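Local structure of uncharacterized protein (Aeropyrum pernix, 3P1Z) at residues P49-M63 and G68-L81. The protein is of unknown function, but may bind nucleic acid, as a member of the tRNA-intron endonuclease family, whose enzymes cleave precursor tRNA at intron boundaries. Sequence-based numbering, arbitrary orientation.
Sequences PLEAAYQASRGMLCM and GWAAAVEVIAGLGL
Val75, its chi1 of 176° setting CG1 opposite the backbone N, turns that methyl toward Pro49 O and the backbone of Ala53 and holds CG2 toward Met63, whose chain, bent at chi2 and chi3, folds back to place SD 4.0 Å from Val75 CG2. The two helices run antiparallel at 167°, their axes only 7.4 Å apart, and small residues permit this: Ala53 and Ala72 bring their CA atoms to 4.3 Å, while Ala56 CB sits 3.9 Å from Ala71 CB. At one end Ser57 CB lies over a face of the Trp69 indole, 3.7 Å from the centroid of its five-membered ring, a CH-pi contact. A chi1 of 86° turns Ser57 OG back to Tyr54 O, 2.9 Å away on a lone pair in the carbonyl plane, and leaves the methylene against the indole. Beside it, Gly68 CA gives a CA-H...O contact to Ala56 O at 3.3 Å; glycine suits the place because its backbone has positive phi. At the other end, compact Pro49 packs its CB 3.5 Å from Leu79 CD1, and Leu81, beyond the Schellman motif at Gly80, brings CD1 against Leu50 CD2, the side chains crossing obliquely. This helical hairpin lies in the probable SEN2-like N-terminal domain: strand 14-18 packs against Met63 and Leu79, a disulfide joins Cys62 to Cys11, and helix 83-95 packs on Leu50, Ser57 and Trp69.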
loop_
_atom_site.group_PDB
_atom_site.type_symbol
_atom_site.label_atom_id
_atom_site.label_comp_id
_atom_site.label_asym_id
_atom_site.label_seq_id
_atom_site.Cartn_x
_atom_site.Cartn_y
_atom_site.Cartn_z
ATOM N N PRO A 49 32.941 -17.834 -0.751
ATOM C CA PRO A 49 31.770 -18.587 -1.211
ATOM C C PRO A 49 30.862 -17.831 -2.172
ATOM O O PRO A 49 30.355 -18.425 -3.120
ATOM C CB PRO A 49 31.022 -18.888 0.091
ATOM C CG PRO A 49 32.073 -18.961 1.107
ATOM C CD PRO A 49 33.107 -17.942 0.709
ATOM N N LEU A 50 30.634 -16.549 -1.931
ATOM C CA LEU A 50 29.778 -15.806 -2.834
ATOM C C LEU A 50 30.567 -15.493 -4.085
ATOM O O LEU A 50 30.074 -15.679 -5.193
ATOM C CB LEU A 50 29.224 -14.536 -2.180
ATOM C CG LEU A 50 28.322 -14.765 -0.952
ATOM C CD1 LEU A 50 28.297 -13.542 -0.072
ATOM C CD2 LEU A 50 26.901 -15.202 -1.318
ATOM N N GLU A 51 31.801 -15.037 -3.923
ATOM C CA GLU A 51 32.620 -14.767 -5.091
ATOM C C GLU A 51 32.717 -16.028 -5.954
ATOM O O GLU A 51 32.842 -15.962 -7.177
ATOM C CB GLU A 51 33.998 -14.259 -4.687
ATOM C CG GLU A 51 34.708 -13.567 -5.827
ATOM C CD GLU A 51 33.861 -12.485 -6.466
ATOM O OE1 GLU A 51 33.039 -11.880 -5.753
ATOM O OE2 GLU A 51 34.019 -12.236 -7.679
ATOM N N ALA A 52 32.610 -17.175 -5.292
ATOM C CA ALA A 52 32.780 -18.480 -5.910
ATOM C C ALA A 52 31.522 -18.895 -6.649
ATOM O O ALA A 52 31.576 -19.505 -7.719
ATOM C CB ALA A 52 33.129 -19.508 -4.843
ATOM N N ALA A 53 30.383 -18.573 -6.049
ATOM C CA ALA A 53 29.103 -18.762 -6.705
ATOM C C ALA A 53 29.023 -17.798 -7.882
ATOM O O ALA A 53 28.493 -18.149 -8.935
ATOM C CB ALA A 53 27.954 -18.526 -5.741
ATOM N N TYR A 54 29.565 -16.592 -7.707
ATOM C CA TYR A 54 29.481 -15.574 -8.749
ATOM C C TYR A 54 30.253 -15.993 -9.969
ATOM O O TYR A 54 29.693 -16.114 -11.058
ATOM C CB TYR A 54 30.036 -14.231 -8.288
ATOM C CG TYR A 54 30.100 -13.216 -9.414
ATOM C CD1 TYR A 54 29.060 -13.106 -10.323
ATOM C CD2 TYR A 54 31.190 -12.364 -9.562
ATOM C CE1 TYR A 54 29.104 -12.183 -11.345
ATOM C CE2 TYR A 54 31.238 -11.437 -10.580
ATOM C CZ TYR A 54 30.190 -11.345 -11.467
ATOM O OH TYR A 54 30.226 -10.418 -12.493
ATOM N N GLN A 55 31.555 -16.194 -9.784
ATOM C CA GLN A 55 32.433 -16.496 -10.905
ATOM C C GLN A 55 31.965 -17.783 -11.614
ATOM O O GLN A 55 32.173 -17.948 -12.811
ATOM C CB GLN A 55 33.905 -16.526 -10.463
ATOM C CG GLN A 55 34.440 -15.159 -9.974
ATOM C CD GLN A 55 34.850 -14.218 -11.113
ATOM O OE1 GLN A 55 34.600 -14.493 -12.284
ATOM N NE2 GLN A 55 35.492 -13.115 -10.768
ATOM N N ALA A 56 31.290 -18.668 -10.884
ATOM C CA ALA A 56 30.581 -19.770 -11.523
ATOM C C ALA A 56 29.560 -19.237 -12.544
ATOM O O ALA A 56 29.650 -19.538 -13.735
ATOM C CB ALA A 56 29.906 -20.659 -10.477
ATOM N N SER A 57 28.621 -18.417 -12.072
ATOM C CA SER A 57 27.525 -17.876 -12.890
ATOM C C SER A 57 27.930 -16.979 -14.074
ATOM O O SER A 57 27.078 -16.560 -14.863
ATOM C CB SER A 57 26.523 -17.122 -11.999
ATOM O OG SER A 57 26.912 -15.772 -11.787
ATOM N N ARG A 58 29.213 -16.657 -14.179
ATOM C CA ARG A 58 29.713 -15.970 -15.366
ATOM C C ARG A 58 30.307 -17.018 -16.300
ATOM O O ARG A 58 30.599 -16.740 -17.463
ATOM C CB ARG A 58 30.754 -14.907 -15.006
ATOM C CG ARG A 58 30.166 -13.578 -14.532
ATOM C CD ARG A 58 31.247 -12.654 -13.983
ATOM N NE ARG A 58 31.810 -11.760 -14.994
ATOM C CZ ARG A 58 33.059 -11.832 -15.448
ATOM N NH1 ARG A 58 33.887 -12.763 -14.985
ATOM N NH2 ARG A 58 33.477 -10.974 -16.373
ATOM N N GLY A 59 30.465 -18.229 -15.777
ATOM C CA GLY A 59 31.007 -19.331 -16.545
ATOM C C GLY A 59 32.527 -19.367 -16.525
ATOM O O GLY A 59 33.142 -20.164 -17.245
ATOM N N MET A 60 33.122 -18.506 -15.694
ATOM C CA MET A 60 34.580 -18.351 -15.589
ATOM C C MET A 60 35.240 -19.288 -14.571
ATOM O O MET A 60 36.464 -19.412 -14.530
ATOM C CB MET A 60 34.942 -16.915 -15.201
ATOM C CG MET A 60 34.217 -15.827 -15.978
ATOM S SD MET A 60 34.643 -15.822 -17.722
ATOM C CE MET A 60 33.288 -16.773 -18.393
ATOM N N LEU A 61 34.440 -19.926 -13.730
ATOM C CA LEU A 61 35.002 -20.810 -12.723
ATOM C C LEU A 61 34.294 -22.151 -12.724
ATOM O O LEU A 61 33.100 -22.250 -12.474
ATOM C CB LEU A 61 34.947 -20.177 -11.332
ATOM C CG LEU A 61 35.378 -21.142 -10.217
ATOM C CD1 LEU A 61 36.901 -21.327 -10.149
ATOM C CD2 LEU A 61 34.836 -20.709 -8.866
ATOM N N CYS A 62 35.040 -23.197 -13.020
ATOM C CA CYS A 62 34.438 -24.515 -13.041
ATOM C C CYS A 62 34.549 -25.117 -11.655
ATOM O O CYS A 62 35.509 -24.859 -10.932
ATOM C CB CYS A 62 35.100 -25.406 -14.102
ATOM S SG CYS A 62 35.308 -24.573 -15.701
ATOM N N MET A 63 33.548 -25.899 -11.280
ATOM C CA MET A 63 33.567 -26.616 -10.019
ATOM C C MET A 63 33.607 -28.095 -10.335
ATOM O O MET A 63 32.626 -28.808 -10.111
ATOM C CB MET A 63 32.319 -26.298 -9.190
ATOM C CG MET A 63 32.228 -24.863 -8.695
ATOM S SD MET A 63 33.554 -24.442 -7.542
ATOM C CE MET A 63 33.400 -25.768 -6.346
ATOM N N GLY A 68 28.835 -23.037 -14.951
ATOM C CA GLY A 68 27.805 -22.025 -14.867
ATOM C C GLY A 68 26.865 -22.150 -13.685
ATOM O O GLY A 68 27.255 -22.572 -12.602
ATOM N N TRP A 69 25.609 -21.783 -13.911
ATOM C CA TRP A 69 24.613 -21.689 -12.851
ATOM C C TRP A 69 24.370 -23.000 -12.124
ATOM O O TRP A 69 23.978 -23.001 -10.963
ATOM C CB TRP A 69 23.310 -21.095 -13.392
ATOM C CG TRP A 69 23.383 -19.616 -13.482
ATOM C CD1 TRP A 69 23.852 -18.870 -14.529
ATOM C CD2 TRP A 69 23.003 -18.691 -12.472
ATOM N NE1 TRP A 69 23.773 -17.534 -14.233
ATOM C CE2 TRP A 69 23.258 -17.397 -12.972
ATOM C CE3 TRP A 69 22.468 -18.829 -11.193
ATOM C CZ2 TRP A 69 22.988 -16.246 -12.228
ATOM C CZ3 TRP A 69 22.206 -17.693 -10.465
ATOM C CH2 TRP A 69 22.461 -16.416 -10.982
ATOM N N ALA A 70 24.602 -24.113 -12.803
ATOM C CA ALA A 70 24.542 -25.408 -12.149
ATOM C C ALA A 70 25.678 -25.505 -11.132
ATOM O O ALA A 70 25.576 -26.222 -10.134
ATOM C CB ALA A 70 24.642 -26.515 -13.169
ATOM N N ALA A 71 26.762 -24.773 -11.381
ATOM C CA ALA A 71 27.876 -24.720 -10.437
ATOM C C ALA A 71 27.591 -23.700 -9.340
ATOM O O ALA A 71 27.954 -23.896 -8.175
ATOM C CB ALA A 71 29.182 -24.385 -11.150
ATOM N N ALA A 72 26.934 -22.610 -9.721
ATOM C CA ALA A 72 26.549 -21.576 -8.767
ATOM C C ALA A 72 25.625 -22.180 -7.718
ATOM O O ALA A 72 25.860 -22.066 -6.515
ATOM C CB ALA A 72 25.867 -20.411 -9.484
ATOM N N VAL A 73 24.586 -22.846 -8.195
ATOM C CA VAL A 73 23.662 -23.538 -7.322
ATOM C C VAL A 73 24.397 -24.512 -6.416
ATOM O O VAL A 73 23.935 -24.803 -5.323
ATOM C CB VAL A 73 22.596 -24.294 -8.144
ATOM C CG1 VAL A 73 21.802 -25.258 -7.261
ATOM C CG2 VAL A 73 21.683 -23.295 -8.835
ATOM N N GLU A 74 25.551 -25.000 -6.865
ATOM C CA GLU A 74 26.271 -26.044 -6.134
ATOM C C GLU A 74 26.959 -25.475 -4.909
ATOM O O GLU A 74 26.773 -25.953 -3.794
ATOM C CB GLU A 74 27.299 -26.745 -7.033
ATOM C CG GLU A 74 27.762 -28.100 -6.500
ATOM C CD GLU A 74 28.898 -28.693 -7.313
ATOM O OE1 GLU A 74 28.765 -28.775 -8.555
ATOM O OE2 GLU A 74 29.922 -29.079 -6.705
ATOM N N VAL A 75 27.772 -24.460 -5.138
ATOM C CA VAL A 75 28.380 -23.731 -4.054
ATOM C C VAL A 75 27.265 -23.220 -3.142
ATOM O O VAL A 75 27.286 -23.450 -1.927
ATOM C CB VAL A 75 29.240 -22.575 -4.608
ATOM C CG1 VAL A 75 29.818 -21.723 -3.489
ATOM C CG2 VAL A 75 30.355 -23.136 -5.488
ATOM N N ILE A 76 26.271 -22.566 -3.740
ATOM C CA ILE A 76 25.197 -21.918 -2.986
ATOM C C ILE A 76 24.474 -22.856 -2.032
ATOM O O ILE A 76 24.413 -22.613 -0.830
ATOM C CB ILE A 76 24.148 -21.311 -3.915
ATOM C CG1 ILE A 76 24.657 -19.992 -4.493
ATOM C CG2 ILE A 76 22.856 -21.083 -3.158
ATOM C CD1 ILE A 76 23.682 -19.339 -5.440
ATOM N N ALA A 77 23.899 -23.919 -2.574
ATOM C CA ALA A 77 23.267 -24.916 -1.732
ATOM C C ALA A 77 24.327 -25.482 -0.802
ATOM O O ALA A 77 24.163 -25.491 0.422
ATOM C CB ALA A 77 22.641 -26.018 -2.575
ATOM N N GLY A 78 25.432 -25.924 -1.395
ATOM C CA GLY A 78 26.428 -26.701 -0.685
ATOM C C GLY A 78 26.876 -26.058 0.606
ATOM O O GLY A 78 26.874 -26.701 1.667
ATOM N N LEU A 79 27.239 -24.779 0.506
ATOM C CA LEU A 79 27.834 -24.035 1.611
ATOM C C LEU A 79 26.772 -23.415 2.514
ATOM O O LEU A 79 27.090 -22.788 3.524
ATOM C CB LEU A 79 28.783 -22.958 1.065
ATOM C CG LEU A 79 29.974 -23.499 0.259
ATOM C CD1 LEU A 79 30.850 -22.387 -0.296
ATOM C CD2 LEU A 79 30.815 -24.440 1.105
ATOM N N GLY A 80 25.506 -23.603 2.152
ATOM C CA GLY A 80 24.408 -23.050 2.922
ATOM C C GLY A 80 24.232 -21.552 2.760
ATOM O O GLY A 80 23.891 -20.863 3.712
ATOM N N LEU A 81 24.463 -21.037 1.559
ATOM C CA LEU A 81 24.245 -19.617 1.290
ATOM C C LEU A 81 22.764 -19.274 1.117
ATOM O O LEU A 81 21.903 -20.148 1.198
ATOM C CB LEU A 81 25.028 -19.170 0.056
ATOM C CG LEU A 81 26.527 -19.405 0.210
ATOM C CD1 LEU A 81 27.323 -18.787 -0.939
ATOM C CD2 LEU A 81 26.975 -18.859 1.555
#